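Local structure of aminofutalosine deaminase (Helicobacter pylori, 7LKK) at residues R384-F396 against F405-G419. The protein deaminates aminofutalosine in the menaquinone pathway, as a metal-dependent hydrolase of the amidohydrolase family. Numbering follows the deposited sequence.
Sequences RADLSVFGFNEKF and FLLHAKEVERLFLGG
The Phe390 ring lies between Phe405 and Val412. Phe405 turns its edge to one face in a T-shaped stack, with centroids 5.2 Å apart and planes at 86°. Over the opposite face sits Val412 CG2, a CH-pi contact 3.8 Å from the centroid of the Phe390 ring. Phe405 reaches Phe390 because its CG is anti to the backbone N (chi1 168°). One face of the Phe405 ring carries Ala409 CB. Phe392 takes Phe396 CZ over the centre of one face, and its edge meets the helix end at His408 C and Ala409 N. Phe392 CZ also touches Phe405 CD1 at 3.7 Å.

Beyond the rings, strands 387-391 and 414-417 run antiparallel. Leu387 and Phe416 form a hydrogen-bonded pair, with Phe416 N to Leu387 O at 2.8 Å. At Val389 the ladder has a classic beta bulge. Val389 O accepts two bonds, from Glu413 N at 2.7 Å and from Arg414 N at 3.0 Å. A water bridges Gly391 N and Glu411 O past the bulge.

At the other end, Arg384 grips Asp386 side-on through NE and NH2. The bond from Arg384 NE to Asp386 OD2 is 2.8 Å, nearly straight and in the guanidinium plane. Asp386 OD1 also accepts from Gly418 N at 2.8 Å, which ties the carboxylate to the turn after strand 414-417. Asn376 binds OD2 as well, so several donors probably stabilise the charged form.

The strand pair lies away from the iron and inhibitor site. Strand 69-80 flanks strand 387-391, and its Leu72 touches Phe390 and Phe405. Leu339 of helix 338-348 packs on Phe390 and Ala409, while Leu126 of helix 115-127 meets Leu415 and Leu417.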
loop_
_atom_site.group_PDB
_atom_site.type_symbol
_atom_site.label_atom_id
_atom_site.label_comp_id
_atom_site.label_asym_id
_atom_site.label_seq_id
_atom_site.Cartn_x
_atom_site.Cartn_y
_atom_site.Cartn_z
ATOM N N ARG A 384 -0.341 -31.036 3.894
ATOM C CA ARG A 384 -0.672 -30.693 5.269
ATOM C C ARG A 384 -1.992 -29.933 5.326
ATOM O O ARG A 384 -2.334 -29.164 4.423
ATOM C CB ARG A 384 0.437 -29.846 5.895
ATOM C CG ARG A 384 1.731 -30.597 6.166
ATOM C CD ARG A 384 2.788 -29.642 6.696
ATOM N NE ARG A 384 2.222 -28.731 7.687
ATOM C CZ ARG A 384 2.253 -28.940 8.999
ATOM N NH1 ARG A 384 2.835 -30.026 9.489
ATOM N NH2 ARG A 384 1.707 -28.059 9.824
ATOM N N ALA A 385 -2.740 -30.156 6.406
ATOM C CA ALA A 385 -3.992 -29.441 6.648
ATOM C C ALA A 385 -3.717 -28.076 7.288
ATOM O O ALA A 385 -4.114 -27.785 8.415
ATOM C CB ALA A 385 -4.922 -30.284 7.512
ATOM N N ASP A 386 -2.997 -27.242 6.543
ATOM C CA ASP A 386 -2.729 -25.857 6.928
ATOM C C ASP A 386 -3.717 -24.987 6.157
ATOM O O ASP A 386 -3.510 -24.688 4.979
ATOM C CB ASP A 386 -1.282 -25.477 6.632
ATOM C CG ASP A 386 -0.280 -26.315 7.416
ATOM O OD1 ASP A 386 -0.648 -26.872 8.474
ATOM O OD2 ASP A 386 0.880 -26.418 6.969
ATOM N N LEU A 387 -4.797 -24.582 6.820
ATOM C CA LEU A 387 -5.938 -23.993 6.135
ATOM C C LEU A 387 -6.393 -22.720 6.830
ATOM O O LEU A 387 -6.462 -22.660 8.062
ATOM C CB LEU A 387 -7.102 -24.992 6.065
ATOM C CG LEU A 387 -6.779 -26.316 5.367
ATOM C CD1 LEU A 387 -7.866 -27.352 5.614
ATOM C CD2 LEU A 387 -6.572 -26.094 3.876
ATOM N N SER A 388 -6.724 -21.711 6.026
ATOM C CA SER A 388 -7.259 -20.445 6.507
ATOM C C SER A 388 -8.679 -20.258 5.994
ATOM O O SER A 388 -9.002 -20.659 4.872
ATOM C CB SER A 388 -6.395 -19.265 6.049
ATOM O OG SER A 388 -5.113 -19.285 6.649
ATOM N N VAL A 389 -9.525 -19.649 6.823
ATOM C CA VAL A 389 -10.861 -19.216 6.426
ATOM C C VAL A 389 -10.984 -17.728 6.723
ATOM O O VAL A 389 -10.747 -17.296 7.858
ATOM C CB VAL A 389 -11.959 -20.013 7.155
ATOM C CG1 VAL A 389 -13.337 -19.481 6.784
ATOM C CG2 VAL A 389 -11.848 -21.499 6.835
ATOM N N PHE A 390 -11.345 -16.948 5.704
ATOM C CA PHE A 390 -11.561 -15.511 5.829
ATOM C C PHE A 390 -13.018 -15.204 5.519
ATOM O O PHE A 390 -13.521 -15.590 4.460
ATOM C CB PHE A 390 -10.654 -14.722 4.877
ATOM C CG PHE A 390 -9.205 -14.701 5.283
ATOM C CD1 PHE A 390 -8.366 -15.757 4.966
ATOM C CD2 PHE A 390 -8.680 -13.615 5.964
ATOM C CE1 PHE A 390 -7.031 -15.737 5.333
ATOM C CE2 PHE A 390 -7.346 -13.585 6.333
ATOM C CZ PHE A 390 -6.521 -14.649 6.016
ATOM N N GLY A 391 -13.685 -14.495 6.425
ATOM C CA GLY A 391 -15.099 -14.182 6.280
ATOM C C GLY A 391 -15.308 -12.781 5.737
ATOM O O GLY A 391 -14.565 -11.855 6.067
ATOM N N PHE A 392 -16.333 -12.634 4.898
ATOM C CA PHE A 392 -16.668 -11.363 4.277
ATOM C C PHE A 392 -18.172 -11.135 4.361
ATOM O O PHE A 392 -18.932 -11.998 4.807
ATOM C CB PHE A 392 -16.192 -11.313 2.818
ATOM C CG PHE A 392 -14.713 -11.538 2.656
ATOM C CD1 PHE A 392 -13.815 -10.510 2.890
ATOM C CD2 PHE A 392 -14.224 -12.777 2.280
ATOM C CE1 PHE A 392 -12.455 -10.713 2.748
ATOM C CE2 PHE A 392 -12.863 -12.988 2.135
ATOM C CZ PHE A 392 -11.979 -11.953 2.369
ATOM N N ASN A 393 -18.600 -9.950 3.927
ATOM C CA ASN A 393 -20.005 -9.563 3.951
ATOM C C ASN A 393 -20.718 -9.816 2.629
ATOM O O ASN A 393 -21.920 -9.547 2.527
ATOM C CB ASN A 393 -20.139 -8.085 4.332
ATOM C CG ASN A 393 -19.375 -7.735 5.595
ATOM O OD1 ASN A 393 -19.600 -8.324 6.653
ATOM N ND2 ASN A 393 -18.472 -6.767 5.491
ATOM N N GLU A 394 -20.013 -10.313 1.618
ATOM C CA GLU A 394 -20.610 -10.583 0.319
ATOM C C GLU A 394 -19.866 -11.744 -0.324
ATOM O O GLU A 394 -18.782 -12.133 0.116
ATOM C CB GLU A 394 -20.576 -9.345 -0.583
ATOM N N LYS A 395 -20.467 -12.301 -1.369
ATOM C CA LYS A 395 -19.860 -13.376 -2.142
ATOM C C LYS A 395 -19.251 -12.779 -3.405
ATOM O O LYS A 395 -19.953 -12.128 -4.187
ATOM C CB LYS A 395 -20.889 -14.452 -2.492
ATOM C CG LYS A 395 -20.289 -15.729 -3.064
ATOM C CD LYS A 395 -21.369 -16.679 -3.573
ATOM C CE LYS A 395 -22.373 -17.024 -2.482
ATOM N NZ LYS A 395 -23.342 -18.067 -2.926
ATOM N N PHE A 396 -17.952 -12.990 -3.596
ATOM C CA PHE A 396 -17.277 -12.462 -4.771
ATOM C C PHE A 396 -17.628 -13.291 -5.999
ATOM O O PHE A 396 -17.884 -14.496 -5.910
ATOM C CB PHE A 396 -15.758 -12.457 -4.576
ATOM C CG PHE A 396 -15.303 -11.843 -3.280
ATOM C CD1 PHE A 396 -15.919 -10.712 -2.770
ATOM C CD2 PHE A 396 -14.243 -12.396 -2.576
ATOM C CE1 PHE A 396 -15.494 -10.148 -1.580
ATOM C CE2 PHE A 396 -13.813 -11.840 -1.385
ATOM C CZ PHE A 396 -14.437 -10.713 -0.886
ATOM N N PHE A 405 -10.448 -10.779 -2.635
ATOM C CA PHE A 405 -9.895 -11.360 -1.415
ATOM C C PHE A 405 -8.644 -10.608 -0.971
ATOM O O PHE A 405 -8.522 -10.221 0.196
ATOM C CB PHE A 405 -9.577 -12.840 -1.631
ATOM C CG PHE A 405 -8.740 -13.442 -0.537
ATOM C CD1 PHE A 405 -9.331 -13.902 0.628
ATOM C CD2 PHE A 405 -7.363 -13.536 -0.666
ATOM C CE1 PHE A 405 -8.564 -14.450 1.641
ATOM C CE2 PHE A 405 -6.593 -14.084 0.342
ATOM C CZ PHE A 405 -7.195 -14.541 1.496
ATOM N N LEU A 406 -7.696 -10.406 -1.890
ATOM C CA LEU A 406 -6.461 -9.709 -1.544
ATOM C C LEU A 406 -6.730 -8.282 -1.087
ATOM O O LEU A 406 -6.006 -7.753 -0.236
ATOM C CB LEU A 406 -5.502 -9.712 -2.736
ATOM C CG LEU A 406 -4.892 -11.066 -3.111
ATOM C CD1 LEU A 406 -4.009 -10.938 -4.344
ATOM C CD2 LEU A 406 -4.108 -11.646 -1.943
ATOM N N LEU A 407 -7.762 -7.642 -1.639
ATOM C CA LEU A 407 -8.058 -6.260 -1.281
ATOM C C LEU A 407 -8.708 -6.157 0.095
ATOM O O LEU A 407 -8.441 -5.206 0.838
ATOM C CB LEU A 407 -8.958 -5.623 -2.340
ATOM C CG LEU A 407 -8.322 -5.351 -3.704
ATOM C CD1 LEU A 407 -9.354 -4.778 -4.666
ATOM C CD2 LEU A 407 -7.133 -4.413 -3.571
ATOM N N HIS A 408 -9.558 -7.121 0.456
ATOM C CA HIS A 408 -10.384 -6.991 1.646
ATOM C C HIS A 408 -9.970 -7.880 2.812
ATOM O O HIS A 408 -10.402 -7.619 3.938
ATOM C CB HIS A 408 -11.855 -7.266 1.297
ATOM C CG HIS A 408 -12.405 -6.342 0.256
ATOM N ND1 HIS A 408 -12.533 -4.985 0.459
ATOM C CD2 HIS A 408 -12.845 -6.576 -1.003
ATOM C CE1 HIS A 408 -13.034 -4.423 -0.627
ATOM N NE2 HIS A 408 -13.233 -5.368 -1.529
ATOM N N ALA A 409 -9.150 -8.906 2.584
ATOM C CA ALA A 409 -8.749 -9.790 3.674
ATOM C C ALA A 409 -7.826 -9.054 4.641
ATOM O O ALA A 409 -6.791 -8.515 4.238
ATOM C CB ALA A 409 -8.057 -11.037 3.130
ATOM N N LYS A 410 -8.204 -9.028 5.917
ATOM C CA LYS A 410 -7.397 -8.396 6.952
ATOM C C LYS A 410 -7.031 -9.359 8.070
ATOM O O LYS A 410 -5.844 -9.515 8.380
ATOM C CB LYS A 410 -8.126 -7.163 7.511
ATOM C CG LYS A 410 -7.771 -5.882 6.768
ATOM C CD LYS A 410 -8.999 -5.058 6.419
ATOM C CE LYS A 410 -9.576 -4.367 7.640
ATOM N NZ LYS A 410 -10.751 -3.522 7.288
ATOM N N GLU A 411 -8.013 -10.016 8.686
ATOM C CA GLU A 411 -7.762 -10.956 9.769
ATOM C C GLU A 411 -8.463 -12.273 9.470
ATOM O O GLU A 411 -9.591 -12.286 8.970
ATOM C CB GLU A 411 -8.245 -10.403 11.117
ATOM C CG GLU A 411 -8.005 -11.344 12.292
ATOM C CD GLU A 411 -7.977 -10.622 13.627
ATOM O OE1 GLU A 411 -7.482 -9.475 13.673
ATOM O OE2 GLU A 411 -8.449 -11.201 14.628
ATOM N N VAL A 412 -7.789 -13.379 9.785
ATOM C CA VAL A 412 -8.346 -14.694 9.501
ATOM C C VAL A 412 -9.458 -15.013 10.496
ATOM O O VAL A 412 -9.425 -14.601 11.665
ATOM C CB VAL A 412 -7.235 -15.762 9.519
ATOM C CG1 VAL A 412 -6.884 -16.175 10.945
ATOM C CG2 VAL A 412 -7.636 -16.964 8.683
ATOM N N GLU A 413 -10.472 -15.733 10.019
ATOM C CA GLU A 413 -11.586 -16.157 10.856
ATOM C C GLU A 413 -11.352 -17.537 11.455
ATOM O O GLU A 413 -11.716 -17.785 12.609
ATOM C CB GLU A 413 -12.883 -16.153 10.044
ATOM C CG GLU A 413 -14.145 -16.189 10.885
ATOM C CD GLU A 413 -15.392 -16.401 10.048
ATOM O OE1 GLU A 413 -15.287 -16.365 8.805
ATOM O OE2 GLU A 413 -16.476 -16.606 10.635
ATOM N N ARG A 414 -10.753 -18.440 10.684
ATOM C CA ARG A 414 -10.325 -19.738 11.180
ATOM C C ARG A 414 -8.940 -20.035 10.634
ATOM O O ARG A 414 -8.673 -19.824 9.448
ATOM C CB ARG A 414 -11.292 -20.859 10.772
ATOM C CG ARG A 414 -12.664 -20.760 11.402
ATOM C CD ARG A 414 -12.606 -21.037 12.895
ATOM N NE ARG A 414 -13.937 -21.207 13.471
ATOM C CZ ARG A 414 -14.785 -20.212 13.709
ATOM N NH1 ARG A 414 -14.448 -18.961 13.425
ATOM N NH2 ARG A 414 -15.975 -20.467 14.235
ATOM N N LEU A 415 -8.061 -20.515 11.506
ATOM C CA LEU A 415 -6.739 -20.976 11.105
ATOM C C LEU A 415 -6.545 -22.380 11.649
ATOM O O LEU A 415 -6.629 -22.594 12.863
ATOM C CB LEU A 415 -5.639 -20.037 11.613
ATOM C CG LEU A 415 -4.211 -20.404 11.203
ATOM C CD1 LEU A 415 -4.078 -20.459 9.688
ATOM C CD2 LEU A 415 -3.207 -19.427 11.798
ATOM N N PHE A 416 -6.307 -23.331 10.753
ATOM C CA PHE A 416 -5.975 -24.702 11.113
ATOM C C PHE A 416 -4.546 -24.982 10.673
ATOM O O PHE A 416 -4.188 -24.713 9.522
ATOM C CB PHE A 416 -6.930 -25.704 10.459
ATOM C CG PHE A 416 -8.366 -25.539 10.869
ATOM C CD1 PHE A 416 -9.200 -24.671 10.184
ATOM C CD2 PHE A 416 -8.886 -26.263 11.928
ATOM C CE1 PHE A 416 -10.523 -24.520 10.555
ATOM C CE2 PHE A 416 -10.208 -26.118 12.304
ATOM C CZ PHE A 416 -11.027 -25.244 11.616
ATOM N N LEU A 417 -3.736 -25.508 11.588
ATOM C CA LEU A 417 -2.351 -25.862 11.300
ATOM C C LEU A 417 -2.139 -27.311 11.698
ATOM O O LEU A 417 -2.331 -27.671 12.865
ATOM C CB LEU A 417 -1.377 -24.942 12.041
ATOM C CG LEU A 417 -1.384 -23.484 11.574
ATOM C CD1 LEU A 417 -0.339 -22.663 12.317
ATOM C CD2 LEU A 417 -1.174 -23.399 10.070
ATOM N N GLY A 418 -1.741 -28.137 10.735
ATOM C CA GLY A 418 -1.695 -29.570 10.968
ATOM C C GLY A 418 -3.021 -30.147 11.408
ATOM O O GLY A 418 -3.046 -31.119 12.170
ATOM N N GLY A 419 -4.132 -29.565 10.955
ATOM C CA GLY A 419 -5.451 -30.034 11.316
ATOM C C GLY A 419 -5.976 -29.550 12.648
ATOM O O GLY A 419 -7.151 -29.791 12.953
HETATM O O HOH W 1 -12.032 -13.061 8.458
#